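Lectin (Cicer arietinum, PDB 3V6N) is a chickpea albumin with hemagglutinating activity, probably a carbohydrate-binding lectin, built as a four-bladed hemopexin-type propeller that holds calcium and sodium ions. Local coordinates at residues Met107-Phe116 and Ile143-Ile154. Sequence-based numbering, arbitrary orientation.
Sequences MFPFFKGTVF and IDYLTNRLVQNI
Phe-110 lays one face of its ring against the strand at Leu-150, whose CB stands 4.2 Å from the ring centroid, a CH-pi contact 26° off the normal. A chi1 of 43°, with CG between the backbone N and the carbonyl carbon, swings the ring up to this strand; its edge atom CE1 comes 3.3 Å from Asn-148 O, near the ring plane. Ile-143 CG2 lies 3.6 Å from Phe-110 CE2, while its other branch sends CD1 to 4.0 Å from Phe-108 CE1. Phe-111 stands with its ring centre over Phe-110 CE2 and offers its opposite face to Phe-116 CB, so this tightly packed part is a run of aromatic rings lapped by aliphatic branches; Phe-108 also touches Phe-78 of strand 74-79. Toward both ends the contact opens to solvent. At one, partly exposed Asn-148 lies beside Met-107 O and exposed Pro-109. At the other, partly exposed Ile-154 sends CD1 to Thr-114 CG2 (3.6 Å) and CG2 to Phe-116 CE1 (3.7 Å). The type II turn Phe-111 to Thr-114, with exposed Lys-112 and Gly-113 at its corner, is closed at Phe-111 O, which accepts from Thr-114 N and OG1. The blade-to-blade connection after helix 104-107 thus packs on strands 139-144 and 149-156, third and fourth of the next antiparallel blade, in a four-bladed hemopexin-type beta-propeller.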
ATOM      1  N   MET A 107      -9.018   6.566   7.472  1.00 27.69           N
ATOM      2  CA  MET A 107      -8.581   7.902   7.867  1.00 27.86           C
ATOM      3  C   MET A 107      -9.756   8.883   7.851  1.00 25.79           C
ATOM      4  O   MET A 107      -9.813   9.787   8.679  1.00 25.65           O
ATOM      5  CB  MET A 107      -7.465   8.376   6.936  1.00 30.42           C
ATOM      6  CG  MET A 107      -6.659   9.551   7.459  1.00 34.36           C
ATOM      7  SD  MET A 107      -5.303   9.030   8.521  1.00 39.69           S
ATOM      8  CE  MET A 107      -4.056   8.585   7.318  1.00 34.60           C
ATOM      9  N   PHE A 108     -10.675   8.692   6.899  1.00 24.41           N
ATOM     10  CA  PHE A 108     -11.845   9.563   6.683  1.00 24.02           C
ATOM     11  C   PHE A 108     -13.089   8.710   6.467  1.00 24.15           C
ATOM     12  O   PHE A 108     -13.477   8.476   5.319  1.00 23.84           O
ATOM     13  CB  PHE A 108     -11.661  10.460   5.444  1.00 24.02           C
ATOM     14  CG  PHE A 108     -10.373  11.237   5.424  1.00 23.70           C
ATOM     15  CD1 PHE A 108     -10.188  12.336   6.261  1.00 23.74           C
ATOM     16  CD2 PHE A 108      -9.350  10.879   4.559  1.00 24.39           C
ATOM     17  CE1 PHE A 108      -9.003  13.054   6.241  1.00 23.96           C
ATOM     18  CE2 PHE A 108      -8.152  11.593   4.536  1.00 24.73           C
ATOM     19  CZ  PHE A 108      -7.978  12.681   5.381  1.00 24.31           C
ATOM     20  N   PRO A 109     -13.728   8.245   7.564  1.00 24.03           N
ATOM     21  CA  PRO A 109     -14.850   7.299   7.445  1.00 24.35           C
ATOM     22  C   PRO A 109     -16.081   7.824   6.718  1.00 24.93           C
ATOM     23  O   PRO A 109     -16.871   7.032   6.202  1.00 25.23           O
ATOM     24  CB  PRO A 109     -15.194   6.972   8.908  1.00 25.46           C
ATOM     25  CG  PRO A 109     -13.923   7.240   9.663  1.00 24.67           C
ATOM     26  CD  PRO A 109     -13.323   8.438   8.971  1.00 24.19           C
ATOM     27  N   PHE A 110     -16.253   9.145   6.672  1.00 25.52           N
ATOM     28  CA  PHE A 110     -17.409   9.745   5.983  1.00 24.73           C
ATOM     29  C   PHE A 110     -17.370   9.486   4.472  1.00 24.91           C
ATOM     30  O   PHE A 110     -18.372   9.667   3.775  1.00 25.63           O
ATOM     31  CB  PHE A 110     -17.520  11.248   6.290  1.00 23.55           C
ATOM     32  CG  PHE A 110     -16.200  11.985   6.266  1.00 22.75           C
ATOM     33  CD1 PHE A 110     -15.514  12.251   7.451  1.00 22.47           C
ATOM     34  CD2 PHE A 110     -15.651  12.420   5.067  1.00 21.64           C
ATOM     35  CE1 PHE A 110     -14.305  12.931   7.441  1.00 21.74           C
ATOM     36  CE2 PHE A 110     -14.445  13.101   5.046  1.00 21.70           C
ATOM     37  CZ  PHE A 110     -13.767  13.359   6.231  1.00 21.94           C
ATOM     38  N   PHE A 111     -16.220   9.036   3.969  1.00 24.81           N
ATOM     39  CA  PHE A 111     -16.095   8.712   2.539  1.00 24.98           C
ATOM     40  C   PHE A 111     -16.568   7.312   2.158  1.00 25.93           C
ATOM     41  O   PHE A 111     -16.762   7.013   0.969  1.00 26.26           O
ATOM     42  CB  PHE A 111     -14.667   8.967   2.032  1.00 24.21           C
ATOM     43  CG  PHE A 111     -14.359  10.425   1.797  1.00 23.40           C
ATOM     44  CD1 PHE A 111     -15.353  11.299   1.331  1.00 22.94           C
ATOM     45  CD2 PHE A 111     -13.074  10.924   2.006  1.00 22.83           C
ATOM     46  CE1 PHE A 111     -15.071  12.639   1.103  1.00 22.32           C
ATOM     47  CE2 PHE A 111     -12.792  12.270   1.772  1.00 22.31           C
ATOM     48  CZ  PHE A 111     -13.792  13.123   1.324  1.00 21.76           C
ATOM     49  N   LYS A 112     -16.780   6.454   3.154  1.00 27.59           N
ATOM     50  CA  LYS A 112     -17.254   5.101   2.878  1.00 28.48           C
ATOM     51  C   LYS A 112     -18.546   5.153   2.058  1.00 27.94           C
ATOM     52  O   LYS A 112     -19.422   5.952   2.346  1.00 28.72           O
ATOM     53  CB  LYS A 112     -17.451   4.323   4.175  1.00 31.20           C
ATOM     54  CG  LYS A 112     -17.595   2.809   3.986  1.00 33.85           C
ATOM     55  CD  LYS A 112     -18.495   2.197   5.062  1.00 35.96           C
ATOM     56  CE  LYS A 112     -18.032   2.583   6.459  1.00 37.04           C
ATOM     57  NZ  LYS A 112     -16.644   2.088   6.706  1.00 38.37           N
ATOM     58  N   GLY A 113     -18.646   4.325   1.022  1.00 27.82           N
ATOM     59  CA  GLY A 113     -19.847   4.283   0.174  1.00 28.24           C
ATOM     60  C   GLY A 113     -19.926   5.352  -0.905  1.00 28.57           C
ATOM     61  O   GLY A 113     -20.924   5.425  -1.650  1.00 28.30           O
ATOM     62  N   THR A 114     -18.891   6.194  -0.980  1.00 28.23           N
ATOM     63  CA  THR A 114     -18.781   7.233  -2.017  1.00 28.53           C
ATOM     64  C   THR A 114     -17.662   6.883  -2.999  1.00 28.77           C
ATOM     65  O   THR A 114     -16.886   5.952  -2.779  1.00 27.41           O
ATOM     66  CB  THR A 114     -18.452   8.636  -1.447  1.00 28.40           C
ATOM     67  OG1 THR A 114     -17.114   8.643  -0.934  1.00 28.56           O
ATOM     68  CG2 THR A 114     -19.421   9.061  -0.343  1.00 28.61           C
ATOM     69  N   VAL A 115     -17.582   7.658  -4.074  1.00 29.00           N
ATOM     70  CA  VAL A 115     -16.525   7.518  -5.066  1.00 28.80           C
ATOM     71  C   VAL A 115     -15.126   7.905  -4.512  1.00 26.49           C
ATOM     72  O   VAL A 115     -14.106   7.428  -5.013  1.00 26.76           O
ATOM     73  CB  VAL A 115     -16.911   8.263  -6.374  1.00 31.25           C
ATOM     74  CG1 VAL A 115     -17.012   9.784  -6.168  1.00 31.64           C
ATOM     75  CG2 VAL A 115     -15.978   7.890  -7.526  1.00 32.91           C
ATOM     76  N   PHE A 116     -15.085   8.703  -3.444  1.00 24.02           N
ATOM     77  CA  PHE A 116     -13.816   9.127  -2.833  1.00 22.21           C
ATOM     78  C   PHE A 116     -13.066   8.003  -2.094  1.00 22.26           C
ATOM     79  O   PHE A 116     -11.875   8.147  -1.790  1.00 21.09           O
ATOM     80  CB  PHE A 116     -14.028  10.277  -1.842  1.00 21.17           C
ATOM     81  CG  PHE A 116     -14.448  11.582  -2.469  1.00 21.20           C
ATOM     82  CD1 PHE A 116     -15.778  11.799  -2.851  1.00 21.32           C
ATOM     83  CD2 PHE A 116     -13.526  12.610  -2.648  1.00 19.87           C
ATOM     84  CE1 PHE A 116     -16.164  13.016  -3.405  1.00 21.52           C
ATOM     85  CE2 PHE A 116     -13.905  13.817  -3.214  1.00 20.29           C
ATOM     86  CZ  PHE A 116     -15.229  14.025  -3.587  1.00 21.01           C
ATOM     87  N   ILE A 143     -13.999  19.344   3.791  1.00 16.16           N
ATOM     88  CA  ILE A 143     -13.769  18.700   5.092  1.00 16.44           C
ATOM     89  C   ILE A 143     -12.990  19.594   6.036  1.00 16.28           C
ATOM     90  O   ILE A 143     -12.361  20.559   5.614  1.00 16.26           O
ATOM     91  CB  ILE A 143     -13.009  17.349   4.975  1.00 16.32           C
ATOM     92  CG1 ILE A 143     -11.527  17.581   4.593  1.00 16.42           C
ATOM     93  CG2 ILE A 143     -13.708  16.437   3.977  1.00 16.78           C
ATOM     94  CD1 ILE A 143     -10.585  16.442   4.938  1.00 16.41           C
ATOM     95  N   ASP A 144     -13.050  19.264   7.317  1.00 16.75           N
ATOM     96  CA  ASP A 144     -12.199  19.877   8.330  1.00 17.75           C
ATOM     97  C   ASP A 144     -11.246  18.764   8.734  1.00 17.76           C
ATOM     98  O   ASP A 144     -11.683  17.743   9.281  1.00 17.57           O
ATOM     99  CB  ASP A 144     -13.046  20.359   9.520  1.00 18.30           C
ATOM    100  CG  ASP A 144     -12.217  20.989  10.638  1.00 19.09           C
ATOM    101  OD1 ASP A 144     -11.140  20.483  11.003  1.00 19.48           O
ATOM    102  OD2 ASP A 144     -12.665  21.999  11.188  1.00 20.00           O
ATOM    103  N   TYR A 145      -9.957  18.935   8.450  1.00 17.77           N
ATOM    104  CA  TYR A 145      -8.990  17.866   8.769  1.00 18.96           C
ATOM    105  C   TYR A 145      -8.700  17.730  10.289  1.00 19.55           C
ATOM    106  O   TYR A 145      -8.328  16.660  10.745  1.00 19.76           O
ATOM    107  CB  TYR A 145      -7.691  17.994   7.928  1.00 19.02           C
ATOM    108  CG  TYR A 145      -6.742  19.059   8.438  1.00 19.24           C
ATOM    109  CD1 TYR A 145      -6.672  20.314   7.827  1.00 19.34           C
ATOM    110  CD2 TYR A 145      -5.941  18.817   9.562  1.00 19.41           C
ATOM    111  CE1 TYR A 145      -5.823  21.296   8.318  1.00 20.11           C
ATOM    112  CE2 TYR A 145      -5.097  19.791  10.062  1.00 20.25           C
ATOM    113  CZ  TYR A 145      -5.043  21.024   9.438  1.00 21.24           C
ATOM    114  OH  TYR A 145      -4.184  21.979   9.949  1.00 24.63           O
ATOM    115  N   LEU A 146      -8.883  18.800  11.065  1.00 20.29           N
ATOM    116  CA  LEU A 146      -8.612  18.742  12.514  1.00 21.75           C
ATOM    117  C   LEU A 146      -9.679  17.931  13.260  1.00 22.18           C
ATOM    118  O   LEU A 146      -9.359  17.067  14.074  1.00 22.35           O
ATOM    119  CB  LEU A 146      -8.491  20.149  13.113  1.00 22.77           C
ATOM    120  CG  LEU A 146      -7.732  20.362  14.444  1.00 24.89           C
ATOM    121  CD1 LEU A 146      -6.221  20.204  14.256  1.00 26.07           C
ATOM    122  CD2 LEU A 146      -8.014  21.739  15.049  1.00 24.14           C
ATOM    123  N   THR A 147     -10.945  18.199  12.973  1.00 21.90           N
ATOM    124  CA  THR A 147     -12.027  17.481  13.646  1.00 22.22           C
ATOM    125  C   THR A 147     -12.470  16.234  12.876  1.00 21.79           C
ATOM    126  O   THR A 147     -13.283  15.453  13.374  1.00 22.14           O
ATOM    127  CB  THR A 147     -13.226  18.395  13.886  1.00 22.23           C
ATOM    128  OG1 THR A 147     -13.767  18.785  12.626  1.00 21.85           O
ATOM    129  CG2 THR A 147     -12.791  19.648  14.650  1.00 22.78           C
ATOM    130  N   ASN A 148     -11.930  16.054  11.672  1.00 21.25           N
ATOM    131  CA  ASN A 148     -12.213  14.885  10.838  1.00 21.03           C
ATOM    132  C   ASN A 148     -13.710  14.829  10.448  1.00 20.75           C
ATOM    133  O   ASN A 148     -14.396  13.816  10.640  1.00 20.36           O
ATOM    134  CB  ASN A 148     -11.737  13.616  11.553  1.00 22.51           C
ATOM    135  CG  ASN A 148     -11.457  12.474  10.607  1.00 24.05           C
ATOM    136  OD1 ASN A 148     -10.776  12.637   9.601  1.00 27.21           O
ATOM    137  ND2 ASN A 148     -11.974  11.300  10.933  1.00 25.10           N
ATOM    138  N   ARG A 149     -14.207  15.933   9.904  1.00 19.59           N
ATOM    139  CA  ARG A 149     -15.623  16.055   9.608  1.00 19.71           C
ATOM    140  C   ARG A 149     -15.907  16.561   8.207  1.00 19.74           C
ATOM    141  O   ARG A 149     -15.298  17.522   7.741  1.00 19.40           O
ATOM    142  CB  ARG A 149     -16.293  16.995  10.599  1.00 19.65           C
ATOM    143  CG  ARG A 149     -16.695  16.348  11.914  1.00 20.13           C
ATOM    144  CD  ARG A 149     -17.043  17.412  12.942  1.00 20.46           C
ATOM    145  NE  ARG A 149     -17.869  16.872  14.031  1.00 21.25           N
ATOM    146  CZ  ARG A 149     -18.284  17.583  15.078  1.00 20.82           C
ATOM    147  NH1 ARG A 149     -17.944  18.858  15.194  1.00 19.82           N
ATOM    148  NH2 ARG A 149     -19.035  17.008  16.013  1.00 21.32           N
ATOM    149  N   LEU A 150     -16.862  15.906   7.561  1.00 20.01           N
ATOM    150  CA  LEU A 150     -17.459  16.392   6.329  1.00 20.80           C
ATOM    151  C   LEU A 150     -18.349  17.590   6.652  1.00 21.28           C
ATOM    152  O   LEU A 150     -19.299  17.471   7.408  1.00 21.36           O
ATOM    153  CB  LEU A 150     -18.245  15.251   5.668  1.00 20.61           C
ATOM    154  CG  LEU A 150     -18.855  15.410   4.279  1.00 21.17           C
ATOM    155  CD1 LEU A 150     -17.773  15.324   3.193  1.00 20.18           C
ATOM    156  CD2 LEU A 150     -19.902  14.308   4.101  1.00 20.87           C
ATOM    157  N   VAL A 151     -18.018  18.745   6.085  1.00 22.58           N
ATOM    158  CA  VAL A 151     -18.668  20.015   6.431  1.00 24.01           C
ATOM    159  C   VAL A 151     -20.024  20.229   5.737  1.00 25.09           C
ATOM    160  O   VAL A 151     -20.885  20.932   6.272  1.00 25.63           O
ATOM    161  CB  VAL A 151     -17.733  21.214   6.144  1.00 24.29           C
ATOM    162  CG1 VAL A 151     -18.521  22.519   6.058  1.00 24.51           C
ATOM    163  CG2 VAL A 151     -16.636  21.303   7.205  1.00 24.06           C
ATOM    164  N   GLN A 152     -20.204  19.636   4.557  1.00 24.60           N
ATOM    165  CA  GLN A 152     -21.464  19.755   3.818  1.00 26.15           C
ATOM    166  C   GLN A 152     -21.601  18.544   2.891  1.00 25.74           C
ATOM    167  O   GLN A 152     -20.638  17.809   2.698  1.00 23.76           O
ATOM    168  CB  GLN A 152     -21.480  21.066   2.999  1.00 26.93           C
ATOM    169  CG  GLN A 152     -20.500  21.085   1.828  1.00 27.89           C
ATOM    170  CD  GLN A 152     -20.119  22.478   1.322  1.00 28.98           C
ATOM    171  OE1 GLN A 152     -19.700  22.624   0.174  1.00 30.51           O
ATOM    172  NE2 GLN A 152     -20.241  23.496   2.171  1.00 28.52           N
ATOM    173  N   ASN A 153     -22.778  18.346   2.308  1.00 25.57           N
ATOM    174  CA  ASN A 153     -22.943  17.310   1.292  1.00 26.05           C
ATOM    175  C   ASN A 153     -21.957  17.403   0.114  1.00 24.83           C
ATOM    176  O   ASN A 153     -21.557  18.496  -0.306  1.00 23.95           O
ATOM    177  CB  ASN A 153     -24.378  17.319   0.769  1.00 28.53           C
ATOM    178  CG  ASN A 153     -25.385  16.922   1.836  1.00 30.91           C
ATOM    179  OD1 ASN A 153     -25.022  16.427   2.913  1.00 30.69           O
ATOM    180  ND2 ASN A 153     -26.661  17.156   1.548  1.00 32.45           N
ATOM    181  N   ILE A 154     -21.555  16.246  -0.396  1.00 23.63           N
ATOM    182  CA  ILE A 154     -20.751  16.162  -1.612  1.00 23.23           C
ATOM    183  C   ILE A 154     -21.554  16.757  -2.779  1.00 23.35           C
ATOM    184  O   ILE A 154     -22.718  16.430  -2.953  1.00 23.22           O
ATOM    185  CB  ILE A 154     -20.329  14.698  -1.875  1.00 23.33           C
ATOM    186  CG1 ILE A 154     -19.437  14.203  -0.730  1.00 23.71           C
ATOM    187  CG2 ILE A 154     -19.563  14.567  -3.189  1.00 22.96           C
ATOM    188  CD1 ILE A 154     -19.428  12.699  -0.560  1.00 24.14           C
TER